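Local coordinates for protein acetyltransferase (PDB 5XUN) that probably transfers the acetyl group of acetyl-CoA to glycyl-tRNA(Gly), acting as the GNAT-family toxin of a toxin-antitoxin pair, at residues E8-A13 with G47-S52; L60-L65 with L94-I99; Q87-V92 with G128-F133; V134-E139 with N157-F162. The protein carries 1 engineered substitution. All coordinates share one frame; numbering follows the deposited sequence.

Contact 1 (E8-A13 with G47-S52); sequences EMIADA and GYALVS
Glu8 and Ala49 face each other as an antiparallel hydrogen-bonded pair where strand 6-9 lies against strand 46-51 at one side of the GNAT sheet. Ala49 N donates to Glu8 O in a short, almost straight bond of 2.6 Å, and Glu8 N donates back to Ala49 O in the plane of that carbonyl. Met9 and Tyr48 follow as a non-hydrogen-bonded pair, and Ile10 N, already past the strand, still finds Gly47 O at 2.9 Å, approaching from above the carbonyl plane.

Packing is close round this last carbonyl. Ile10 CG1 comes within 3.4 Å of Gly47 O, while Ile10 CG2 lies 3.8 Å from Ala49 CB; helix 36-41 covers Ile10 through Leu36 and His40. Across the strand, the Met9 chain starts opposite its own backbone N (chi1 171°) and bends at its last torsion, which brings CE to 3.3 Å from Tyr48 OH. The phenol itself is hydrogen-bonded to Ala126 O of the second subunit, and the ring stacks on Tyr63.

The looser side begins at Glu8, whose extended side chain passes Val51 at about a right angle, with Glu8 OE1 3.9 Å from Val51 CG2; Glu8 OE2 is hydrogen-bonded to Tyr16. Beyond Ile10 the chain turns away from 47-52.

The strands are therefore joined by main-chain bonds, with apolar contacts round them, while the polar ends of Glu8 and Tyr48 tie the pair to a neighbouring loop and to the dimer partner.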
# COMPACT_ATOMS: atom_id res chain seq x y z
N GLU B 8 -7.06 -17.55 -5.87
CA GLU B 8 -6.15 -16.98 -6.85
C GLU B 8 -6.50 -15.52 -7.07
O GLU B 8 -7.63 -15.10 -6.82
CB GLU B 8 -6.22 -17.75 -8.18
CG GLU B 8 -7.57 -17.63 -8.87
CD GLU B 8 -7.73 -18.57 -10.05
OE1 GLU B 8 -7.18 -19.69 -10.02
OE2 GLU B 8 -8.41 -18.17 -11.03
N MET B 9 -5.52 -14.74 -7.51
CA MET B 9 -5.82 -13.43 -8.05
C MET B 9 -6.69 -13.60 -9.28
O MET B 9 -6.52 -14.55 -10.06
CB MET B 9 -4.52 -12.69 -8.42
CG MET B 9 -4.75 -11.39 -9.21
SD MET B 9 -3.25 -10.40 -9.34
CE MET B 9 -2.86 -10.28 -7.59
N ILE B 10 -7.67 -12.71 -9.45
CA ILE B 10 -8.60 -12.87 -10.57
C ILE B 10 -7.83 -12.80 -11.87
O ILE B 10 -7.00 -11.91 -12.09
CB ILE B 10 -9.73 -11.82 -10.50
CG1 ILE B 10 -9.17 -10.40 -10.51
CG2 ILE B 10 -10.58 -12.07 -9.25
CD1 ILE B 10 -10.23 -9.33 -10.64
N ALA B 11 -8.09 -13.78 -12.74
CA ALA B 11 -7.34 -13.92 -13.98
C ALA B 11 -7.69 -12.80 -14.96
O ALA B 11 -8.77 -12.21 -14.90
CB ALA B 11 -7.62 -15.28 -14.61
N ASP B 12 -6.73 -12.51 -15.85
CA ASP B 12 -6.90 -11.42 -16.81
C ASP B 12 -8.16 -11.60 -17.65
O ASP B 12 -8.89 -10.63 -17.89
CB ASP B 12 -5.69 -11.34 -17.73
CG ASP B 12 -4.44 -10.90 -17.02
OD1 ASP B 12 -4.57 -10.10 -16.07
OD2 ASP B 12 -3.35 -11.36 -17.40
N ALA B 13 -8.46 -12.83 -18.06
CA ALA B 13 -9.64 -13.05 -18.90
C ALA B 13 -10.93 -12.97 -18.11
O ALA B 13 -11.98 -12.67 -18.70
CB ALA B 13 -9.56 -14.40 -19.61
N GLY B 47 -8.01 -7.83 -6.98
CA GLY B 47 -9.07 -8.77 -6.64
C GLY B 47 -8.56 -10.20 -6.59
O GLY B 47 -7.74 -10.61 -7.41
N TYR B 48 -9.09 -10.96 -5.64
CA TYR B 48 -8.75 -12.37 -5.48
C TYR B 48 -10.05 -13.16 -5.43
O TYR B 48 -11.06 -12.67 -4.93
CB TYR B 48 -7.92 -12.61 -4.20
CG TYR B 48 -6.59 -11.90 -4.22
CD1 TYR B 48 -6.51 -10.53 -3.94
CD2 TYR B 48 -5.42 -12.58 -4.54
CE1 TYR B 48 -5.29 -9.88 -3.97
CE2 TYR B 48 -4.19 -11.92 -4.57
CZ TYR B 48 -4.13 -10.57 -4.28
OH TYR B 48 -2.93 -9.89 -4.31
N ALA B 49 -10.02 -14.37 -5.96
CA ALA B 49 -11.23 -15.18 -6.05
C ALA B 49 -11.01 -16.57 -5.47
O ALA B 49 -9.95 -17.18 -5.65
CB ALA B 49 -11.69 -15.29 -7.51
N LEU B 50 -12.06 -17.07 -4.82
CA LEU B 50 -12.13 -18.45 -4.34
C LEU B 50 -12.93 -19.24 -5.37
O LEU B 50 -14.09 -18.91 -5.63
CB LEU B 50 -12.80 -18.49 -2.96
CG LEU B 50 -13.17 -19.83 -2.33
CD1 LEU B 50 -11.92 -20.57 -1.91
CD2 LEU B 50 -14.09 -19.61 -1.16
N VAL B 51 -12.30 -20.25 -5.97
CA VAL B 51 -12.81 -20.84 -7.20
C VAL B 51 -12.78 -22.36 -7.11
O VAL B 51 -11.94 -22.94 -6.41
CB VAL B 51 -12.02 -20.36 -8.45
CG1 VAL B 51 -12.06 -18.84 -8.57
CG2 VAL B 51 -10.58 -20.85 -8.40
N SER B 52 -13.70 -22.99 -7.84
CA SER B 52 -13.78 -24.44 -7.93
C SER B 52 -12.83 -24.97 -9.01
O SER B 52 -12.18 -24.21 -9.73
CB SER B 52 -15.22 -24.86 -8.24
OG SER B 52 -15.54 -24.59 -9.60

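Contact 2 (L60-L65 with L94-I99); sequences LGYYTL and LGRLAI. With ACO (acetyl coenzyme *a), chain E.
Tyr62 and Ala98 hold the middle of this antiparallel pairing, in which strands 60-65 and 94-99 run 4.7 Å apart at closest approach. Two backbone bonds join this pair: Tyr62 N donates to Ala98 O at 2.9 Å, and Ala98 N donates to Tyr62 O. Toward Leu94 the ladder continues through Thr64 N to Arg96 O and, more bent, Gly95 N to Thr64 O.

Side chains add to this frame on both faces. On one, Tyr63 CB packs 3.7 Å from Leu97 CD1, and Leu94 CD1 comes at the Tyr63 ring obliquely. On the other, Ala98 CB lies 4.0 Å from Tyr62 CE1, while the extended Arg96 chain runs across Thr64 and makes a weak bond of 3.4 Å from Arg96 NH1 to Thr64 OG1, with that oxygen at the edge of the guanidinium.

Farther out, Tyr62 OH is hydrogen-bonded to Leu28 O and Tyr63 OH to His115, so each ring is tethered at its far end; Phe31 makes a cation-pi contact with Arg96. Leu60 and Gly61 both face Leu50 in a classic beta bulge.

The edge of 94-99 turned from Tyr62 receives acetyl-CoA in sheet-like fashion. N4P of the cofactor donates to Leu97 O at 2.8 Å, and Ile99 N donates to the cofactor's O9P at 2.9 Å, with an angle of 173° at the hydrogen. The strand thus recognises the polar groups of the pantetheine arm through its main chain, as in other GNAT enzymes, with Leu97 and Ile99 side chains adding apolar contacts.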
# COMPACT_ATOMS: atom_id res chain seq x y z
N LEU B 60 -16.81 -18.81 -6.01
CA LEU B 60 -17.58 -18.99 -4.79
C LEU B 60 -17.26 -17.94 -3.72
O LEU B 60 -17.92 -17.93 -2.68
CB LEU B 60 -17.33 -20.40 -4.22
CG LEU B 60 -17.96 -21.60 -4.94
CD1 LEU B 60 -19.46 -21.41 -5.10
CD2 LEU B 60 -17.31 -21.90 -6.28
N GLY B 61 -16.29 -17.08 -3.96
CA GLY B 61 -15.99 -15.99 -3.06
C GLY B 61 -14.92 -15.10 -3.65
O GLY B 61 -14.23 -15.49 -4.60
N TYR B 62 -14.79 -13.90 -3.08
CA TYR B 62 -13.78 -12.98 -3.59
C TYR B 62 -13.46 -11.94 -2.52
O TYR B 62 -14.21 -11.77 -1.56
CB TYR B 62 -14.25 -12.31 -4.88
CG TYR B 62 -15.24 -11.17 -4.68
CD1 TYR B 62 -16.61 -11.42 -4.58
CD2 TYR B 62 -14.81 -9.86 -4.64
CE1 TYR B 62 -17.52 -10.37 -4.40
CE2 TYR B 62 -15.69 -8.83 -4.47
CZ TYR B 62 -17.04 -9.08 -4.36
OH TYR B 62 -17.90 -8.02 -4.18
N TYR B 63 -12.32 -11.25 -2.70
CA TYR B 63 -12.00 -10.11 -1.85
C TYR B 63 -11.13 -9.12 -2.63
O TYR B 63 -10.54 -9.47 -3.65
CB TYR B 63 -11.31 -10.54 -0.54
CG TYR B 63 -9.86 -10.99 -0.62
CD1 TYR B 63 -8.82 -10.07 -0.68
CD2 TYR B 63 -9.54 -12.34 -0.58
CE1 TYR B 63 -7.50 -10.48 -0.72
CE2 TYR B 63 -8.22 -12.76 -0.62
CZ TYR B 63 -7.20 -11.83 -0.69
OH TYR B 63 -5.89 -12.24 -0.72
N THR B 64 -11.07 -7.87 -2.14
CA THR B 64 -10.29 -6.82 -2.78
C THR B 64 -9.39 -6.10 -1.76
O THR B 64 -9.76 -5.93 -0.60
CB THR B 64 -11.19 -5.76 -3.45
OG1 THR B 64 -11.85 -4.98 -2.45
CG2 THR B 64 -12.25 -6.42 -4.31
N LEU B 65 -8.22 -5.65 -2.24
CA LEU B 65 -7.25 -4.93 -1.42
C LEU B 65 -6.86 -3.62 -2.08
O LEU B 65 -6.61 -3.58 -3.29
CB LEU B 65 -5.98 -5.77 -1.19
CG LEU B 65 -6.23 -7.11 -0.48
CD1 LEU B 65 -4.97 -7.97 -0.42
CD2 LEU B 65 -6.77 -6.85 0.90
N LEU B 94 -9.06 -3.80 3.34
CA LEU B 94 -9.89 -4.88 2.80
C LEU B 94 -11.20 -4.23 2.39
O LEU B 94 -12.07 -3.97 3.23
CB LEU B 94 -10.09 -5.98 3.83
CG LEU B 94 -10.99 -7.16 3.48
CD1 LEU B 94 -10.45 -7.89 2.28
CD2 LEU B 94 -11.09 -8.12 4.67
N GLY B 95 -11.32 -3.90 1.10
CA GLY B 95 -12.49 -3.16 0.65
C GLY B 95 -13.75 -4.00 0.71
O GLY B 95 -14.81 -3.50 1.08
N ARG B 96 -13.64 -5.28 0.38
CA ARG B 96 -14.77 -6.19 0.25
C ARG B 96 -14.30 -7.61 0.49
O ARG B 96 -13.18 -7.98 0.11
CB ARG B 96 -15.38 -6.13 -1.15
CG ARG B 96 -16.19 -4.92 -1.42
CD ARG B 96 -16.21 -4.64 -2.88
NE ARG B 96 -16.50 -3.23 -3.09
CZ ARG B 96 -15.57 -2.29 -3.13
NH1 ARG B 96 -14.29 -2.61 -2.98
NH2 ARG B 96 -15.93 -1.03 -3.31
N LEU B 97 -15.19 -8.41 1.06
CA LEU B 97 -14.99 -9.84 1.21
C LEU B 97 -16.36 -10.49 1.19
O LEU B 97 -17.28 -10.02 1.86
CB LEU B 97 -14.26 -10.16 2.52
CG LEU B 97 -14.26 -11.65 2.89
CD1 LEU B 97 -13.15 -12.34 2.14
CD2 LEU B 97 -14.12 -11.86 4.39
N ALA B 98 -16.51 -11.56 0.40
CA ALA B 98 -17.82 -12.19 0.27
C ALA B 98 -17.63 -13.66 -0.10
O ALA B 98 -16.75 -14.00 -0.89
CB ALA B 98 -18.68 -11.49 -0.79
N ILE B 99 -18.47 -14.50 0.49
CA ILE B 99 -18.53 -15.93 0.20
C ILE B 99 -19.94 -16.25 -0.29
O ILE B 99 -20.92 -15.73 0.24
CB ILE B 99 -18.18 -16.77 1.45
CG1 ILE B 99 -16.75 -16.50 1.91
CG2 ILE B 99 -18.37 -18.26 1.18
CD1 ILE B 99 -15.70 -17.17 1.04
N1A ACO E . -12.90 -23.40 10.33
C2A ACO E . -13.54 -22.32 10.84
N3A ACO E . -14.88 -22.24 10.98
C4A ACO E . -15.69 -23.27 10.61
C5A ACO E . -15.06 -24.48 10.05
C6A ACO E . -13.58 -24.50 9.92
N6A ACO E . -12.94 -25.58 9.41
N7A ACO E . -16.04 -25.34 9.76
C8A ACO E . -17.20 -24.73 10.11
N9A ACO E . -17.01 -23.51 10.63
C1B ACO E . -18.11 -22.61 11.07
C2B ACO E . -18.03 -22.17 12.53
O2B ACO E . -18.93 -22.93 13.34
C3B ACO E . -18.43 -20.70 12.50
O3B ACO E . -19.82 -20.58 12.78
P3B ACO E . -20.44 -19.33 13.59
O7A ACO E . -20.21 -19.69 15.05
O8A ACO E . -19.64 -18.15 13.12
O9A ACO E . -21.89 -19.31 13.17
C4B ACO E . -18.21 -20.26 11.07
O4B ACO E . -18.10 -21.43 10.26
C5B ACO E . -16.96 -19.41 10.86
O5B ACO E . -17.22 -18.48 9.81
P1A ACO E . -16.80 -18.76 8.29
O1A ACO E . -17.46 -20.02 7.81
O2A ACO E . -15.31 -18.60 8.13
O3A ACO E . -17.49 -17.50 7.59
P2A ACO E . -18.36 -17.61 6.24
O4A ACO E . -17.73 -18.62 5.31
O5A ACO E . -19.82 -17.73 6.60
O6A ACO E . -18.09 -16.14 5.67
CBP ACO E . -18.81 -13.88 5.49
CCP ACO E . -18.48 -15.01 6.45
CDP ACO E . -17.68 -13.73 4.47
CEP ACO E . -19.00 -12.59 6.26
CAP ACO E . -20.11 -14.31 4.82
OAP ACO E . -21.12 -14.35 5.84
C9P ACO E . -20.55 -13.36 3.75
O9P ACO E . -20.13 -13.45 2.61
N8P ACO E . -21.43 -12.44 4.14
C7P ACO E . -22.20 -11.66 3.20
C6P ACO E . -21.39 -10.50 2.64
C5P ACO E . -20.66 -9.84 3.77
O5P ACO E . -21.27 -9.29 4.68
N4P ACO E . -19.33 -9.90 3.71
C3P ACO E . -18.48 -9.41 4.78
C2P ACO E . -18.38 -7.89 4.78
S1P ACO E . -16.79 -7.44 4.16
C ACO E . -16.73 -5.94 4.84
O ACO E . -17.54 -5.69 5.72
CH3 ACO E . -15.69 -4.96 4.36

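Contact 3 (Q87-V92 with G128-F133)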
# COMPACT_ATOMS: atom_id res chain seq x y z
N GLN B 87 -0.03 12.39 10.92
CA GLN B 87 -1.47 12.41 11.11
C GLN B 87 -2.11 11.07 10.80
O GLN B 87 -3.08 10.67 11.46
CB GLN B 87 -2.10 13.48 10.21
CG GLN B 87 -3.56 13.75 10.51
CD GLN B 87 -4.16 14.79 9.59
OE1 GLN B 87 -4.02 15.99 9.82
NE2 GLN B 87 -4.81 14.33 8.52
N ASN B 88 -1.58 10.35 9.81
CA ASN B 88 -2.15 9.10 9.36
C ASN B 88 -1.15 7.96 9.49
O ASN B 88 0.05 8.14 9.29
CB ASN B 88 -2.62 9.20 7.90
CG ASN B 88 -3.69 10.25 7.71
OD1 ASN B 88 -4.77 10.16 8.30
ND2 ASN B 88 -3.39 11.26 6.92
N ALA B 89 -1.64 6.86 9.79
CA ALA B 89 -0.87 5.63 9.75
C ALA B 89 -1.10 4.93 8.41
O ALA B 89 -2.24 4.85 7.95
CB ALA B 89 -1.28 4.69 10.88
N PRO B 90 -0.05 4.41 7.78
CA PRO B 90 -0.23 3.73 6.49
C PRO B 90 -0.90 2.39 6.70
O PRO B 90 -0.76 1.75 7.75
CB PRO B 90 1.20 3.57 5.97
CG PRO B 90 2.04 3.45 7.24
CD PRO B 90 1.34 4.31 8.28
N SER B 91 -1.66 1.97 5.69
CA SER B 91 -2.42 0.73 5.81
C SER B 91 -2.72 0.16 4.43
O SER B 91 -2.42 0.76 3.39
CB SER B 91 -3.73 0.97 6.58
OG SER B 91 -4.49 1.99 5.95
N VAL B 92 -3.30 -1.04 4.45
CA VAL B 92 -4.01 -1.64 3.33
C VAL B 92 -5.45 -1.84 3.79
O VAL B 92 -5.70 -2.22 4.93
CB VAL B 92 -3.39 -2.99 2.91
CG1 VAL B 92 -4.25 -3.70 1.87
CG2 VAL B 92 -1.99 -2.78 2.36
N GLY B 128 5.75 0.61 3.56
CA GLY B 128 5.28 0.77 4.92
C GLY B 128 3.79 0.57 5.07
O GLY B 128 2.98 1.34 4.53
N ILE B 129 3.40 -0.45 5.84
CA ILE B 129 1.99 -0.80 6.05
C ILE B 129 1.83 -1.18 7.52
O ILE B 129 2.30 -2.24 7.94
CB ILE B 129 1.54 -1.96 5.15
CG1 ILE B 129 1.50 -1.52 3.69
CG2 ILE B 129 0.16 -2.50 5.59
CD1 ILE B 129 1.52 -2.68 2.76
N TYR B 130 1.15 -0.33 8.28
CA TYR B 130 1.05 -0.53 9.72
C TYR B 130 0.02 -1.59 10.08
O TYR B 130 0.08 -2.15 11.18
CB TYR B 130 0.72 0.80 10.41
CG TYR B 130 0.72 0.72 11.92
CD1 TYR B 130 1.91 0.56 12.62
CD2 TYR B 130 -0.46 0.81 12.64
CE1 TYR B 130 1.92 0.49 14.00
CE2 TYR B 130 -0.46 0.74 14.02
CZ TYR B 130 0.73 0.58 14.70
OH TYR B 130 0.73 0.50 16.07
N GLY B 131 -0.92 -1.89 9.19
CA GLY B 131 -1.81 -3.00 9.39
C GLY B 131 -2.91 -3.01 8.34
O GLY B 131 -2.87 -2.25 7.36
N LEU B 132 -3.90 -3.86 8.58
CA LEU B 132 -5.01 -4.07 7.66
C LEU B 132 -6.25 -3.38 8.22
O LEU B 132 -6.70 -3.71 9.32
CB LEU B 132 -5.27 -5.55 7.44
CG LEU B 132 -6.49 -5.97 6.61
CD1 LEU B 132 -6.33 -5.67 5.12
CD2 LEU B 132 -6.76 -7.45 6.82
N PHE B 133 -6.79 -2.44 7.45
CA PHE B 133 -7.96 -1.66 7.83
C PHE B 133 -9.19 -2.26 7.16
O PHE B 133 -9.14 -2.69 6.01
CB PHE B 133 -7.77 -0.20 7.39
CG PHE B 133 -8.90 0.73 7.76
CD1 PHE B 133 -10.04 0.83 6.97
CD2 PHE B 133 -8.80 1.55 8.88
CE1 PHE B 133 -11.07 1.70 7.30
CE2 PHE B 133 -9.83 2.43 9.22
CZ PHE B 133 -10.97 2.50 8.43
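Gly128 O meets the Pro90 ring where the two parallel strands of a beta-alpha-beta unit come together: strand 88-99 leads through helix 108-126 to strand 131-135. Pro90 CB lies 3.2 Å from Gly128 O. Residues 128-130 are still loop; the strand segments 88-92 and 131-133 are inclined at 70°.

Ile129 comes next and supplies the apolar contact. Its CD1 reaches 3.5 Å from Val92 CG2, the two side chains crossing at a slant; Ala123 and Val120 of helix 108-126 lie against Ile129 and Val92 respectively, so this pair packs against the crossover helix. Tyr130 N then donates to Pro90 O at 2.9 Å from well above the carbonyl plane. With CG opposite the backbone N (chi1 -175°), the Tyr130 ring leads away from 87-92 and has only Ala89 CB near it from that segment, at a loose 4.3 Å from Tyr130 CD2.

With Gly131 the strand proper begins. Gly131 O accepts Val92 N at 3.2 Å and also faces Ser91 CA. Ser91 OG, by contrast, is hydrogen-bonded to Ser68 on the adjoining strand 59-71.

Leu132 pairs in parallel register with Val92 and lies against Val116 and Met117 of the helix. The second subunit also borders this joint, its Val127 packing on Val92 and its Gly42 on Tyr130. Phe133 closes the ladder: Phe133 N donates to Val92 O at 2.8 Å, with 170° at the hydrogen, while Leu132 CD1 stands 3.5 Å from the same oxygen.

Contact 4 (V134-E139 with N157-F162); sequences VEALNE and NSNLLF. With ACO (acetyl coenzyme *a), chain E.
Val134 and Leu161 form an antiparallel hydrogen-bonded pair between strands 131-135 and 160-164. Leu161 N donates to Val134 O at 2.9 Å, and Val134 N donates back to Leu161 O from above its carbonyl plane. Glu135 and Leu160 make the next, non-hydrogen-bonded pair. Past the strand end, Ala136 N still binds Asn159 O at 2.8 Å, which carries the pairing one residue farther before the chains part.

Val134 CG1 packs 3.8 Å from Leu161 CB on the face covered by helix 139-147. On the opposite face Glu135 and Leu160 run alongside each other in the same direction, with a loose 4.2 Å between Glu135 OE1 and Leu160 CD2. Asn159 folds over the main chain of Ala136, Asn159 CB lying 3.3 Å from Ala136 O. Asn138 takes the N-cap of helix 139-147, its OD1 accepting Ala141 N.

Where the first segment turns toward that helix it meets the acetyl group of the cofactor. Leu137 N donates to the thioester carbonyl, atom O of acetyl-CoA, at 2.8 Å. The cofactor's methyl CH3 touches Val134 CG2 at 3.6 Å and Glu135 O at 3.1 Å. A backbone N-H on the thioester oxygen would be expected to polarise the thioester. The arrangement, a strand end that meets the acetyl group before running into a capped helix, belongs to the acetyl-CoA site of the GNAT fold.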
# COMPACT_ATOMS: atom_id res chain seq x y z
N VAL B 134 -10.31 -2.28 7.89
CA VAL B 134 -11.55 -2.78 7.30
C VAL B 134 -12.73 -2.04 7.92
O VAL B 134 -12.75 -1.78 9.12
CB VAL B 134 -11.68 -4.31 7.45
CG1 VAL B 134 -11.79 -4.72 8.91
CG2 VAL B 134 -12.85 -4.84 6.64
N GLU B 135 -13.69 -1.68 7.07
CA GLU B 135 -14.96 -1.12 7.53
C GLU B 135 -15.99 -2.23 7.47
O GLU B 135 -16.37 -2.69 6.39
CB GLU B 135 -15.38 0.06 6.66
CG GLU B 135 -16.82 0.48 6.88
CD GLU B 135 -17.05 1.92 6.49
OE1 GLU B 135 -17.80 2.61 7.21
OE2 GLU B 135 -16.46 2.37 5.49
N ALA B 136 -16.45 -2.67 8.64
CA ALA B 136 -17.44 -3.74 8.69
C ALA B 136 -18.75 -3.24 8.08
O ALA B 136 -19.23 -2.15 8.42
CB ALA B 136 -17.66 -4.20 10.12
N LEU B 137 -19.31 -4.03 7.17
CA LEU B 137 -20.49 -3.60 6.42
C LEU B 137 -21.73 -3.57 7.30
O LEU B 137 -22.63 -2.76 7.08
CB LEU B 137 -20.71 -4.53 5.23
CG LEU B 137 -21.39 -3.93 4.00
CD1 LEU B 137 -20.42 -3.02 3.26
CD2 LEU B 137 -21.91 -5.04 3.10
N ASN B 138 -21.78 -4.45 8.30
CA ASN B 138 -22.91 -4.55 9.22
C ASN B 138 -22.42 -5.27 10.47
O ASN B 138 -21.26 -5.68 10.56
CB ASN B 138 -24.10 -5.25 8.57
CG ASN B 138 -23.73 -6.57 7.94
OD1 ASN B 138 -23.01 -7.39 8.52
ND2 ASN B 138 -24.25 -6.81 6.74
N GLU B 139 -23.33 -5.45 11.43
CA GLU B 139 -22.95 -6.03 12.71
C GLU B 139 -22.51 -7.48 12.57
O GLU B 139 -21.64 -7.94 13.32
CB GLU B 139 -24.10 -5.91 13.70
CG GLU B 139 -24.22 -4.53 14.32
CD GLU B 139 -23.08 -4.22 15.26
OE1 GLU B 139 -22.55 -5.17 15.89
OE2 GLU B 139 -22.71 -3.04 15.38
N ASN B 157 -19.03 1.20 19.19
CA ASN B 157 -20.04 0.97 18.15
C ASN B 157 -19.60 1.46 16.77
O ASN B 157 -20.45 1.58 15.87
CB ASN B 157 -21.38 1.62 18.52
CG ASN B 157 -22.56 0.69 18.27
OD1 ASN B 157 -22.39 -0.39 17.69
ND2 ASN B 157 -23.75 1.12 18.65
N SER B 158 -18.32 1.74 16.56
CA SER B 158 -17.86 2.03 15.21
C SER B 158 -17.68 0.73 14.44
O SER B 158 -17.47 -0.34 15.03
CB SER B 158 -16.53 2.81 15.24
OG SER B 158 -16.21 3.37 13.97
N ASN B 159 -17.79 0.82 13.12
CA ASN B 159 -17.54 -0.32 12.24
C ASN B 159 -16.10 -0.38 11.74
O ASN B 159 -15.78 -1.25 10.93
CB ASN B 159 -18.50 -0.29 11.05
CG ASN B 159 -19.92 -0.66 11.44
OD1 ASN B 159 -20.16 -1.70 12.06
ND2 ASN B 159 -20.87 0.21 11.12
N LEU B 160 -15.24 0.50 12.24
CA LEU B 160 -13.86 0.55 11.78
C LEU B 160 -13.02 -0.40 12.63
O LEU B 160 -12.96 -0.25 13.86
CB LEU B 160 -13.32 1.98 11.87
CG LEU B 160 -14.22 3.06 11.26
CD1 LEU B 160 -13.59 4.44 11.43
CD2 LEU B 160 -14.53 2.78 9.81
N LEU B 161 -12.39 -1.37 11.98
CA LEU B 161 -11.58 -2.38 12.65
C LEU B 161 -10.19 -2.39 12.00
O LEU B 161 -9.97 -1.81 10.93
CB LEU B 161 -12.22 -3.77 12.58
CG LEU B 161 -13.67 -3.85 13.06
CD1 LEU B 161 -14.22 -5.25 12.86
CD2 LEU B 161 -13.80 -3.42 14.51
N PHE B 162 -9.26 -3.06 12.67
CA PHE B 162 -7.86 -2.96 12.30
C PHE B 162 -7.14 -4.20 12.77
O PHE B 162 -7.39 -4.69 13.88
CB PHE B 162 -7.24 -1.70 12.92
CG PHE B 162 -5.78 -1.52 12.63
CD1 PHE B 162 -5.34 -1.19 11.35
CD2 PHE B 162 -4.83 -1.68 13.64
CE1 PHE B 162 -3.99 -1.02 11.09
CE2 PHE B 162 -3.49 -1.51 13.38
CZ PHE B 162 -3.07 -1.18 12.11
N1A ACO E . -12.90 -23.40 10.33
C2A ACO E . -13.54 -22.32 10.84
N3A ACO E . -14.88 -22.24 10.98
C4A ACO E . -15.69 -23.27 10.61
C5A ACO E . -15.06 -24.48 10.05
C6A ACO E . -13.58 -24.50 9.92
N6A ACO E . -12.94 -25.58 9.41
N7A ACO E . -16.04 -25.34 9.76
C8A ACO E . -17.20 -24.73 10.11
N9A ACO E . -17.01 -23.51 10.63
C1B ACO E . -18.11 -22.61 11.07
C2B ACO E . -18.03 -22.17 12.53
O2B ACO E . -18.93 -22.93 13.34
C3B ACO E . -18.43 -20.70 12.50
O3B ACO E . -19.82 -20.58 12.78
P3B ACO E . -20.44 -19.33 13.59
O7A ACO E . -20.21 -19.69 15.05
O8A ACO E . -19.64 -18.15 13.12
O9A ACO E . -21.89 -19.31 13.17
C4B ACO E . -18.21 -20.26 11.07
O4B ACO E . -18.10 -21.43 10.26
C5B ACO E . -16.96 -19.41 10.86
O5B ACO E . -17.22 -18.48 9.81
P1A ACO E . -16.80 -18.76 8.29
O1A ACO E . -17.46 -20.02 7.81
O2A ACO E . -15.31 -18.60 8.13
O3A ACO E . -17.49 -17.50 7.59
P2A ACO E . -18.36 -17.61 6.24
O4A ACO E . -17.73 -18.62 5.31
O5A ACO E . -19.82 -17.73 6.60
O6A ACO E . -18.09 -16.14 5.67
CBP ACO E . -18.81 -13.88 5.49
CCP ACO E . -18.48 -15.01 6.45
CDP ACO E . -17.68 -13.73 4.47
CEP ACO E . -19.00 -12.59 6.26
CAP ACO E . -20.11 -14.31 4.82
OAP ACO E . -21.12 -14.35 5.84
C9P ACO E . -20.55 -13.36 3.75
O9P ACO E . -20.13 -13.45 2.61
N8P ACO E . -21.43 -12.44 4.14
C7P ACO E . -22.20 -11.66 3.20
C6P ACO E . -21.39 -10.50 2.64
C5P ACO E . -20.66 -9.84 3.77
O5P ACO E . -21.27 -9.29 4.68
N4P ACO E . -19.33 -9.90 3.71
C3P ACO E . -18.48 -9.41 4.78
C2P ACO E . -18.38 -7.89 4.78
S1P ACO E . -16.79 -7.44 4.16
C ACO E . -16.73 -5.94 4.84
O ACO E . -17.54 -5.69 5.72
CH3 ACO E . -15.69 -4.96 4.36
O HOH W 1 -21.05 -2.55 17.85

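Overall arrangement
From the N terminus, contact 1 closes the first loop, enclosing helices 26-34 and 36-41 and bringing strand 6-9 onto strand 46-51. The chain then turns into strand 59-71, where contact 2 begins; Leu50, in the second segment of contact 1, bonds to the bulge at its start. Contacts 2 and 3 cross, because strand 88-99 serves both: its start meets 128-133 and its end meets 60-65. Contact 4 follows in series, pairing the end of strand 131-135 with strand 160-164 around helix 139-147. None nests inside another. Together, with the 46-51/59-71 junction, they span six neighbouring strands of one sheet; contacts 2 and 4 share the cofactor, and contacts 1 to 3 touch the second subunit.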